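Local coordinates for protein glucosamine-6-phosphate deaminase (Thermotoga maritima, PDB 1J5X) that belongs to the SIS-domain family, with two alpha/beta lobes built on parallel sheets and a layer of helices between them, at residues S14-E19 / E155-M160; I20-N25 / M160-S165; K28-N33 / L168-F173; E188-S193 / S307-T312. All blocks are in the same frame, centred on the assembly; numbering follows the deposited sequence.

In the fold
From the N terminus, helix 15-25 supplies the first segments of contacts 1 and 2, and helix 27-35 that of contact 3. All three reach across to residues 155-173, so each closes a loop that takes in the whole five-stranded parallel sheet. Their segments alternate along the chain, so the three loops cross one another instead of nesting. Contact 4 opens only after these have closed; its loop holds the four-stranded parallel sheet and ties helix 184-205 to the approach to helix 313-326. Contacts 1 and 2 meet through Glu155, contacts 2 and 4 through Gln23 and Ser193, while Leu169 packs on Phe309 between contacts 3 and 4.

Contact 1. Residues S14-E19 / E155-M160; sequences SKTLKE and EEAIVM
Glu19 reaches out from helix 15-25 and takes two consecutive backbone N-H groups of the loop 155-160 on its carboxylate. Glu156 N gives to Glu19 OE2 at 2.7 Å, nearly straight at 174°, and Ala157 N gives to Glu19 OE1 at 3.0 Å. Both donors come in on the syn side and lie somewhat out of the carboxylate plane. The side chain is stretched out to get there: CG stands anti to the carbonyl carbon (chi1 -67°) and the chain runs extended beyond it. Using both oxygens at once fixes the rotation of the carboxylate.

Two waters continue the polar link. One donates to Glu19 OE1 and to Val159 O. The other donates to Thr16 OG1 and accepts from Val159 N, so both backbone polar groups of Val159 are tied back to the helix; Thr16 OG1 is also bonded to Asp331.

The van der Waals part is small: the Ala157 methyl CB lies against two oxygens, Thr16 OG1 at 3.2 Å and Glu19 OE1. Toward the exposed side, the bent Lys15 chain passes over Glu156, with Lys15 CG 3.9 Å from Glu156 CB. Glu155 lays its CG against Glu19 OE1, while its own carboxylate turns to Arg109 and Ser163 through OE1 and to Thr161 N through OE2.

At the start of the helix Ser14 OG accepts from Leu17 N, an ST motif. Altogether this is a helix carboxylate clasping adjacent loop amides, and it docks the N-terminal helix onto the loop that leads into helix 162-179 of the SIS domain.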
# COMPACT_ATOMS: atom_id res chain seq x y z
N SER A 14 10.41 17.82 -8.70
CA SER A 14 9.11 17.06 -8.78
C SER A 14 8.39 17.01 -7.44
O SER A 14 8.99 16.64 -6.40
CB SER A 14 9.36 15.64 -9.26
OG SER A 14 8.28 14.79 -8.89
N LYS A 15 7.10 17.34 -7.46
CA LYS A 15 6.32 17.29 -6.22
C LYS A 15 6.22 15.81 -5.74
O LYS A 15 6.24 15.55 -4.52
CB LYS A 15 4.91 17.80 -6.48
CG LYS A 15 3.91 17.78 -5.31
CD LYS A 15 4.33 18.44 -4.00
CE LYS A 15 4.51 19.92 -4.08
NZ LYS A 15 4.15 20.52 -2.73
N THR A 16 6.11 14.90 -6.70
CA THR A 16 6.02 13.47 -6.40
C THR A 16 7.31 13.03 -5.68
O THR A 16 7.24 12.43 -4.58
CB THR A 16 5.74 12.69 -7.69
OG1 THR A 16 4.47 13.15 -8.22
CG2 THR A 16 5.67 11.18 -7.44
N LEU A 17 8.48 13.36 -6.24
CA LEU A 17 9.72 13.01 -5.56
C LEU A 17 9.73 13.60 -4.14
O LEU A 17 10.17 12.94 -3.17
CB LEU A 17 10.93 13.54 -6.36
CG LEU A 17 12.26 13.17 -5.66
CD1 LEU A 17 12.35 11.66 -5.52
CD2 LEU A 17 13.46 13.65 -6.51
N LYS A 18 9.25 14.84 -3.98
CA LYS A 18 9.23 15.44 -2.65
C LYS A 18 8.38 14.63 -1.66
O LYS A 18 8.77 14.36 -0.51
CB LYS A 18 8.69 16.87 -2.68
CG LYS A 18 8.57 17.55 -1.31
CD LYS A 18 7.21 17.45 -0.67
CE LYS A 18 7.16 18.24 0.65
NZ LYS A 18 5.91 18.02 1.41
N GLU A 19 7.19 14.26 -2.11
CA GLU A 19 6.31 13.49 -1.25
C GLU A 19 6.86 12.05 -1.03
O GLU A 19 6.69 11.50 0.03
CB GLU A 19 4.91 13.54 -1.88
CG GLU A 19 4.43 15.02 -1.78
CD GLU A 19 3.07 15.35 -2.40
OE1 GLU A 19 2.58 14.58 -3.21
OE2 GLU A 19 2.54 16.41 -2.07
N GLU A 155 -0.63 15.82 0.77
CA GLU A 155 -0.12 15.12 -0.36
C GLU A 155 -0.91 15.67 -1.56
O GLU A 155 -2.15 15.56 -1.62
CB GLU A 155 -0.31 13.63 -0.22
CG GLU A 155 0.38 12.85 -1.28
CD GLU A 155 0.07 11.34 -1.18
OE1 GLU A 155 -1.08 10.93 -1.43
OE2 GLU A 155 1.01 10.59 -0.85
N GLU A 156 -0.14 16.27 -2.47
CA GLU A 156 -0.59 16.96 -3.69
C GLU A 156 -0.51 16.24 -5.01
O GLU A 156 -1.29 16.53 -5.93
CB GLU A 156 0.28 18.20 -3.89
CG GLU A 156 0.26 19.14 -2.78
CD GLU A 156 -1.09 19.60 -2.59
OE1 GLU A 156 -1.83 19.69 -3.61
OE2 GLU A 156 -1.44 19.87 -1.43
N ALA A 157 0.46 15.37 -5.15
CA ALA A 157 0.66 14.73 -6.40
C ALA A 157 -0.50 13.83 -6.78
O ALA A 157 -1.28 13.41 -5.88
CB ALA A 157 1.94 13.97 -6.38
N ILE A 158 -0.61 13.56 -8.09
CA ILE A 158 -1.63 12.66 -8.62
C ILE A 158 -1.41 11.27 -7.98
O ILE A 158 -2.35 10.66 -7.49
CB ILE A 158 -1.50 12.45 -10.18
CG1 ILE A 158 -1.77 13.75 -10.90
CG2 ILE A 158 -2.48 11.38 -10.70
CD1 ILE A 158 -2.82 14.60 -10.19
N VAL A 159 -0.18 10.78 -8.03
CA VAL A 159 0.10 9.46 -7.47
C VAL A 159 0.25 9.48 -5.96
O VAL A 159 0.94 10.34 -5.38
CB VAL A 159 1.36 8.87 -8.12
CG1 VAL A 159 1.69 7.49 -7.55
CG2 VAL A 159 1.13 8.80 -9.62
N MSE A 160 -0.44 8.54 -5.30
CA MSE A 160 -0.34 8.44 -3.86
C MSE A 160 0.99 7.82 -3.51
O MSE A 160 1.40 6.82 -4.10
CB MSE A 160 -1.48 7.57 -3.30
CG MSE A 160 -2.72 8.38 -3.09
SE MSE A 160 -4.26 7.24 -2.56
CE MSE A 160 -3.28 6.29 -1.17
O HOH W 1 2.14 11.97 -9.29
O HOH W 2 2.78 11.67 -3.95

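Contact 2. Residues I20-N25 / M160-S165; sequences ITDQKN and MTKSFS
Asp22 and Lys162 form the salt bridge of this contact, with Asp22 OD2 2.7 Å from Lys162 NZ. The ammonium comes to the anti side of the carboxylate, 32° out of its plane. Lys162 leaves its backbone with CG between N and the carbonyl carbon (chi1 69°) and then runs extended, which carries NZ across to helix 15-25; Lys18 is a second ion partner of the same oxygen.

The other strong bond is from Ser165 OG to Gln23 OE1, 2.7 Å, with the hydroxyl in the carbonyl plane. At the opposite end of that amide, Gln23 NE2 gives an almost straight bond of 2.8 Å to Ile20 O, a carbonyl that Gln23 N also uses. NE2 is bonded to Gln316 as well.

Carbon packing fills in around these polar groups. Gln23 CG rests 3.9 Å from Lys162 CB, and Ile20 CG1 meets the methyl Thr161 CG2 at 3.5 Å, the two side chains crossing at about a right angle.

All six touching residues are buried. Lys162 and Lys18 at OD2 probably favour the ionised form of Asp22 and offset the like charge of Glu26 close to OD1. Since Ile20 O can only accept, its bond from NE2 settles which way round the Gln23 amide sits, leaving OE1 to take the Ser165 proton.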
# COMPACT_ATOMS: atom_id res chain seq x y z
N ILE A 20 7.52 11.44 -1.98
CA ILE A 20 8.13 10.11 -1.70
C ILE A 20 9.19 10.33 -0.59
O ILE A 20 9.26 9.61 0.45
CB ILE A 20 8.83 9.56 -2.96
CG1 ILE A 20 7.78 9.31 -4.04
CG2 ILE A 20 9.62 8.28 -2.63
CD1 ILE A 20 8.41 8.71 -5.30
N THR A 21 10.02 11.35 -0.80
CA THR A 21 11.09 11.67 0.15
C THR A 21 10.59 12.03 1.54
O THR A 21 11.31 11.84 2.52
CB THR A 21 11.99 12.81 -0.43
OG1 THR A 21 12.48 12.36 -1.68
CG2 THR A 21 13.22 13.06 0.49
N ASP A 22 9.34 12.48 1.62
CA ASP A 22 8.78 12.82 2.91
C ASP A 22 8.67 11.56 3.82
O ASP A 22 8.48 11.71 5.02
CB ASP A 22 7.39 13.42 2.79
CG ASP A 22 7.40 14.91 2.36
OD1 ASP A 22 8.49 15.53 2.49
OD2 ASP A 22 6.32 15.41 1.94
N GLN A 23 8.74 10.38 3.24
CA GLN A 23 8.65 9.17 4.06
C GLN A 23 9.96 9.06 4.84
O GLN A 23 10.08 8.31 5.81
CB GLN A 23 8.40 7.95 3.17
CG GLN A 23 6.92 7.90 2.78
CD GLN A 23 6.68 7.22 1.45
OE1 GLN A 23 5.77 6.28 1.46
NE2 GLN A 23 7.31 7.56 0.41
N LYS A 24 10.97 9.79 4.37
CA LYS A 24 12.23 9.82 5.08
C LYS A 24 12.27 11.05 5.97
O LYS A 24 12.65 10.98 7.13
CB LYS A 24 13.40 9.89 4.12
CG LYS A 24 14.65 10.54 4.78
CD LYS A 24 15.88 10.20 3.99
CE LYS A 24 16.20 11.25 2.98
NZ LYS A 24 17.62 11.07 2.47
N ASN A 25 11.86 12.20 5.43
CA ASN A 25 11.95 13.43 6.22
C ASN A 25 10.88 13.81 7.20
O ASN A 25 11.14 14.54 8.16
CB ASN A 25 12.15 14.64 5.27
CG ASN A 25 13.45 14.54 4.49
OD1 ASN A 25 14.49 14.16 5.04
ND2 ASN A 25 13.41 14.90 3.20
N MSE A 160 -0.44 8.54 -5.30
CA MSE A 160 -0.34 8.44 -3.86
C MSE A 160 0.99 7.82 -3.51
O MSE A 160 1.40 6.82 -4.10
CB MSE A 160 -1.48 7.57 -3.30
CG MSE A 160 -2.72 8.38 -3.09
SE MSE A 160 -4.26 7.24 -2.56
CE MSE A 160 -3.28 6.29 -1.17
N THR A 161 1.68 8.41 -2.51
CA THR A 161 2.96 7.92 -2.11
C THR A 161 2.94 7.81 -0.59
O THR A 161 2.52 6.77 -0.03
CB THR A 161 4.17 8.87 -2.62
OG1 THR A 161 3.95 10.23 -2.22
CG2 THR A 161 4.28 8.79 -4.13
N LYS A 162 3.33 8.88 0.07
CA LYS A 162 3.40 8.92 1.54
C LYS A 162 2.07 8.71 2.24
O LYS A 162 2.03 8.20 3.35
CB LYS A 162 3.98 10.27 2.00
CG LYS A 162 3.08 11.46 1.77
CD LYS A 162 3.86 12.75 2.15
CE LYS A 162 2.98 13.94 2.50
NZ LYS A 162 3.74 15.20 2.86
N SER A 163 0.96 9.08 1.60
CA SER A 163 -0.33 8.92 2.26
C SER A 163 -0.65 7.42 2.46
O SER A 163 -1.29 7.07 3.46
CB SER A 163 -1.49 9.56 1.44
OG SER A 163 -1.63 8.98 0.18
N PHE A 164 -0.20 6.58 1.55
CA PHE A 164 -0.49 5.14 1.71
C PHE A 164 0.26 4.66 3.00
O PHE A 164 -0.33 4.08 3.93
CB PHE A 164 0.05 4.40 0.48
CG PHE A 164 -0.07 2.90 0.56
CD1 PHE A 164 0.89 2.14 1.25
CD2 PHE A 164 -1.15 2.25 -0.04
CE1 PHE A 164 0.79 0.78 1.33
CE2 PHE A 164 -1.27 0.84 0.04
CZ PHE A 164 -0.30 0.12 0.71
N SER A 165 1.54 4.97 3.04
CA SER A 165 2.37 4.53 4.17
C SER A 165 1.91 5.12 5.47
O SER A 165 1.82 4.43 6.50
CB SER A 165 3.83 4.94 3.95
OG SER A 165 4.34 4.34 2.75

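Contact 3. Residues K28-N33 / L168-F173; sequences KKFFEN and LLSLMF
Phe30 and Phe31 of helix 27-35 pack on Leu169, Ser170 and Phe173 in a buried helix-helix contact, where helix 27-35 lies alongside helix 162-179 of the SIS fold. The two short helical segments run in roughly the same direction, crossing at -34° with their axes 11.2 Å apart. That spacing leaves room for large side chains, and the aromatic rings fill it.

Phe31 does most of the bridging. With CG anti to its backbone N (chi1 178°), its ring swings over to the other helix, where one edge points to the face of Phe173. This is an offset edge-to-face pair: the planes stand at 86°, the centroids are 5.9 Å apart, and Phe31 CE1 comes to 4.0 Å from Phe173 CD2. On the same ring, Phe31 CD1 touches Leu169 CD2 at 3.9 Å. The Leu169 methyl is shared, since it also lies at the edge of the Phe30 ring, at the longer distance of 4.4 Å from Phe30 CE2. Val190 of helix 184-205 packs on Phe31 as well, and helix 62-78 lies against Leu168 and Leu171.

Phe30 brings its ring rim to the one polar side chain in the contact. Phe30 CZ sits 3.2 Å from Ser170 OG, which lies near the ring plane and is hydrogen-bonded to Met166 O one turn back in its own helix.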
# COMPACT_ATOMS: atom_id res chain seq x y z
N LYS A 28 8.73 10.60 11.10
CA LYS A 28 8.84 10.62 12.55
C LYS A 28 7.96 11.68 13.17
O LYS A 28 7.28 11.48 14.19
CB LYS A 28 10.30 10.78 12.99
CG LYS A 28 10.49 10.69 14.51
CD LYS A 28 11.98 10.49 14.85
CE LYS A 28 12.26 10.31 16.34
NZ LYS A 28 12.37 11.61 17.08
N LYS A 29 7.96 12.85 12.55
CA LYS A 29 7.12 13.91 13.07
C LYS A 29 5.64 13.54 13.03
O LYS A 29 4.89 13.79 13.97
CB LYS A 29 7.35 15.17 12.22
CG LYS A 29 6.49 16.36 12.58
CD LYS A 29 6.96 17.55 11.70
CE LYS A 29 6.26 18.87 12.02
NZ LYS A 29 6.59 19.85 10.94
N PHE A 30 5.22 12.96 11.91
CA PHE A 30 3.85 12.57 11.74
C PHE A 30 3.55 11.48 12.79
O PHE A 30 2.52 11.50 13.45
CB PHE A 30 3.64 11.99 10.33
CG PHE A 30 2.37 11.21 10.18
CD1 PHE A 30 1.15 11.85 10.07
CD2 PHE A 30 2.40 9.79 10.19
CE1 PHE A 30 -0.06 11.12 9.95
CE2 PHE A 30 1.21 9.04 10.08
CZ PHE A 30 -0.03 9.70 9.96
N PHE A 31 4.47 10.53 12.90
CA PHE A 31 4.27 9.43 13.86
C PHE A 31 4.07 9.97 15.28
O PHE A 31 3.11 9.59 16.00
CB PHE A 31 5.50 8.51 13.82
CG PHE A 31 5.42 7.36 14.80
CD1 PHE A 31 4.45 6.37 14.67
CD2 PHE A 31 6.34 7.29 15.87
CE1 PHE A 31 4.36 5.31 15.59
CE2 PHE A 31 6.28 6.24 16.81
CZ PHE A 31 5.29 5.25 16.68
N GLU A 32 4.95 10.89 15.67
CA GLU A 32 4.93 11.40 17.04
C GLU A 32 3.83 12.36 17.32
O GLU A 32 3.29 12.40 18.41
CB GLU A 32 6.28 12.04 17.39
CG GLU A 32 7.46 11.05 17.26
CD GLU A 32 8.81 11.68 17.60
OE1 GLU A 32 8.91 12.93 17.56
OE2 GLU A 32 9.77 10.93 17.89
N ASN A 33 3.46 13.16 16.32
CA ASN A 33 2.40 14.10 16.60
C ASN A 33 0.99 13.60 16.41
O ASN A 33 0.07 14.05 17.09
CB ASN A 33 2.66 15.36 15.79
CG ASN A 33 3.83 16.12 16.34
OD1 ASN A 33 3.55 17.00 17.29
ND2 ASN A 33 4.98 15.89 15.95
N LEU A 168 -1.49 3.69 6.49
CA LEU A 168 -1.28 2.25 6.84
C LEU A 168 -0.63 2.16 8.25
O LEU A 168 -1.12 1.42 9.13
CB LEU A 168 -0.45 1.57 5.76
CG LEU A 168 -0.19 0.07 6.01
CD1 LEU A 168 -1.53 -0.66 6.24
CD2 LEU A 168 0.59 -0.53 4.86
N LEU A 169 0.42 2.93 8.44
CA LEU A 169 1.08 2.95 9.74
C LEU A 169 0.08 3.28 10.82
O LEU A 169 0.02 2.63 11.89
CB LEU A 169 2.16 4.00 9.74
CG LEU A 169 2.67 4.45 11.11
CD1 LEU A 169 3.36 3.23 11.78
CD2 LEU A 169 3.71 5.54 10.91
N SER A 170 -0.72 4.32 10.59
CA SER A 170 -1.69 4.69 11.62
C SER A 170 -2.71 3.62 11.98
O SER A 170 -3.02 3.41 13.17
CB SER A 170 -2.48 5.98 11.19
OG SER A 170 -1.58 7.01 10.82
N LEU A 171 -3.26 2.94 10.97
CA LEU A 171 -4.28 1.95 11.23
C LEU A 171 -3.63 0.68 11.80
O LEU A 171 -4.27 0.06 12.59
CB LEU A 171 -5.10 1.62 9.96
CG LEU A 171 -5.81 2.84 9.34
CD1 LEU A 171 -6.61 2.41 8.09
CD2 LEU A 171 -6.68 3.46 10.37
N MSE A 172 -2.41 0.33 11.39
CA MSE A 172 -1.78 -0.88 11.99
C MSE A 172 -1.58 -0.59 13.48
O MSE A 172 -1.89 -1.39 14.37
CB MSE A 172 -0.45 -1.15 11.33
CG MSE A 172 -0.63 -1.62 9.92
SE MSE A 172 1.09 -1.97 9.06
CE MSE A 172 1.50 -3.71 9.86
N PHE A 173 -1.03 0.59 13.77
CA PHE A 173 -0.79 1.00 15.17
C PHE A 173 -2.08 1.00 15.97
O PHE A 173 -2.15 0.48 17.11
CB PHE A 173 -0.06 2.37 15.16
CG PHE A 173 0.30 2.91 16.53
CD1 PHE A 173 -0.65 3.55 17.30
CD2 PHE A 173 1.58 2.81 17.00
CE1 PHE A 173 -0.34 4.10 18.55
CE2 PHE A 173 1.92 3.37 18.28
CZ PHE A 173 0.96 4.00 19.03

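Contact 4. Residues E188-S193 / S307-T312; sequences ELVGYS and SAFLRT
Phe309 holds CG between its backbone N and carbonyl carbon (chi1 76°), which swings its ring toward helix 184-205 and onto Leu189 CB; Leu189, with CG anti to its carbonyl carbon (chi1 -64°), sends CD1 toward Ser307 N. This is helix-to-loop packing in the alpha/beta lobe built on the four-stranded parallel sheet: it joins helix 184-205 to segment 307-312, which follows the last strand of that sheet and leads into helix 313-326.

The end of the Phe309 ring touches two consecutive helix residues. Phe309 CZ lies 3.5 Å from Leu189 CB and 3.9 Å from Val190 CG2, both approaching obliquely, and Val190 N stands at the ring edge in plane. One face of the same ring is covered by its neighbour, with Leu310 CG 3.6 Å above the plane of Phe309 and offset toward the rim. Farther along, Leu189 CD1 meets the backbone at Ser307 N. Leu169 of helix 162-179 adds to the packing round Phe309.

Within that segment, Arg311 NE bonds to Ser307 OG at 2.7 Å, close to the guanidinium plane, while Arg311 NH1 is held by Gln267 and Val293 O.

Leu310 spreads its two methyls along one side of the helix: Leu310 CD1 rests 3.7 Å from the carbonyl oxygen Leu189 O, and Leu310 CD2 is 3.6 Å from Ser193 CB.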
# COMPACT_ATOMS: atom_id res chain seq x y z
N GLU A 188 10.64 1.92 16.36
CA GLU A 188 11.88 1.48 15.77
C GLU A 188 11.80 1.52 14.25
O GLU A 188 12.73 2.00 13.59
CB GLU A 188 12.18 0.05 16.25
CG GLU A 188 13.36 -0.63 15.50
CD GLU A 188 13.24 -2.18 15.54
OE1 GLU A 188 12.97 -2.77 16.63
OE2 GLU A 188 13.40 -2.80 14.46
N LEU A 189 10.70 1.03 13.66
CA LEU A 189 10.63 1.04 12.19
C LEU A 189 10.56 2.46 11.64
O LEU A 189 11.18 2.76 10.64
CB LEU A 189 9.44 0.22 11.71
CG LEU A 189 9.59 -1.26 12.09
CD1 LEU A 189 8.28 -2.01 11.94
CD2 LEU A 189 10.58 -1.83 11.13
N VAL A 190 9.78 3.30 12.31
CA VAL A 190 9.75 4.71 11.88
C VAL A 190 11.16 5.33 11.92
O VAL A 190 11.59 6.07 11.01
CB VAL A 190 8.79 5.47 12.79
CG1 VAL A 190 8.99 7.01 12.62
CG2 VAL A 190 7.33 5.06 12.46
N GLY A 191 11.91 5.02 12.98
CA GLY A 191 13.25 5.57 13.14
C GLY A 191 14.21 5.12 12.08
O GLY A 191 15.20 5.82 11.77
N TYR A 192 13.92 3.93 11.53
CA TYR A 192 14.71 3.30 10.49
C TYR A 192 14.42 3.81 9.06
O TYR A 192 15.19 3.53 8.12
CB TYR A 192 14.48 1.73 10.50
CG TYR A 192 15.32 0.99 9.45
CD1 TYR A 192 16.71 1.15 9.41
CD2 TYR A 192 14.72 0.13 8.50
CE1 TYR A 192 17.50 0.48 8.46
CE2 TYR A 192 15.51 -0.55 7.57
CZ TYR A 192 16.89 -0.38 7.54
OH TYR A 192 17.66 -1.06 6.59
N SER A 193 13.33 4.54 8.90
CA SER A 193 12.91 4.95 7.54
C SER A 193 13.94 5.77 6.73
O SER A 193 14.13 5.51 5.52
CB SER A 193 11.52 5.63 7.59
OG SER A 193 11.58 6.93 8.13
N SER A 307 6.39 -4.12 9.22
CA SER A 307 7.16 -3.30 8.27
C SER A 307 6.32 -2.95 7.00
O SER A 307 6.83 -2.26 6.12
CB SER A 307 8.42 -4.08 7.80
OG SER A 307 8.02 -5.29 7.17
N ALA A 308 5.10 -3.45 6.91
CA ALA A 308 4.27 -3.20 5.72
C ALA A 308 4.17 -1.73 5.37
O ALA A 308 4.20 -1.41 4.17
CB ALA A 308 2.86 -3.81 5.88
N PHE A 309 4.12 -0.85 6.39
CA PHE A 309 3.96 0.57 6.10
C PHE A 309 5.19 1.24 5.42
O PHE A 309 5.11 2.39 4.92
CB PHE A 309 3.53 1.32 7.34
CG PHE A 309 4.63 1.54 8.34
CD1 PHE A 309 4.91 0.56 9.31
CD2 PHE A 309 5.43 2.71 8.29
CE1 PHE A 309 5.97 0.76 10.21
CE2 PHE A 309 6.47 2.91 9.17
CZ PHE A 309 6.76 1.93 10.15
N LEU A 310 6.33 0.57 5.41
CA LEU A 310 7.49 1.09 4.72
C LEU A 310 7.73 0.36 3.39
O LEU A 310 8.51 0.82 2.56
CB LEU A 310 8.75 0.83 5.54
CG LEU A 310 8.94 1.53 6.89
CD1 LEU A 310 10.23 0.96 7.57
CD2 LEU A 310 9.12 3.05 6.64
N ARG A 311 7.13 -0.82 3.21
CA ARG A 311 7.53 -1.62 2.07
C ARG A 311 7.14 -1.25 0.65
O ARG A 311 7.54 -1.95 -0.28
CB ARG A 311 7.27 -3.11 2.31
CG ARG A 311 8.32 -3.75 3.34
CD ARG A 311 7.80 -5.10 3.84
NE ARG A 311 8.80 -5.87 4.61
CZ ARG A 311 9.59 -6.80 4.08
NH1 ARG A 311 9.51 -7.08 2.77
NH2 ARG A 311 10.45 -7.48 4.88
N THR A 312 6.33 -0.21 0.49
CA THR A 312 6.06 0.25 -0.90
C THR A 312 7.11 1.32 -1.30
O THR A 312 7.19 1.72 -2.45
CB THR A 312 4.63 0.83 -1.11
OG1 THR A 312 4.42 2.01 -0.35
CG2 THR A 312 3.57 -0.23 -0.73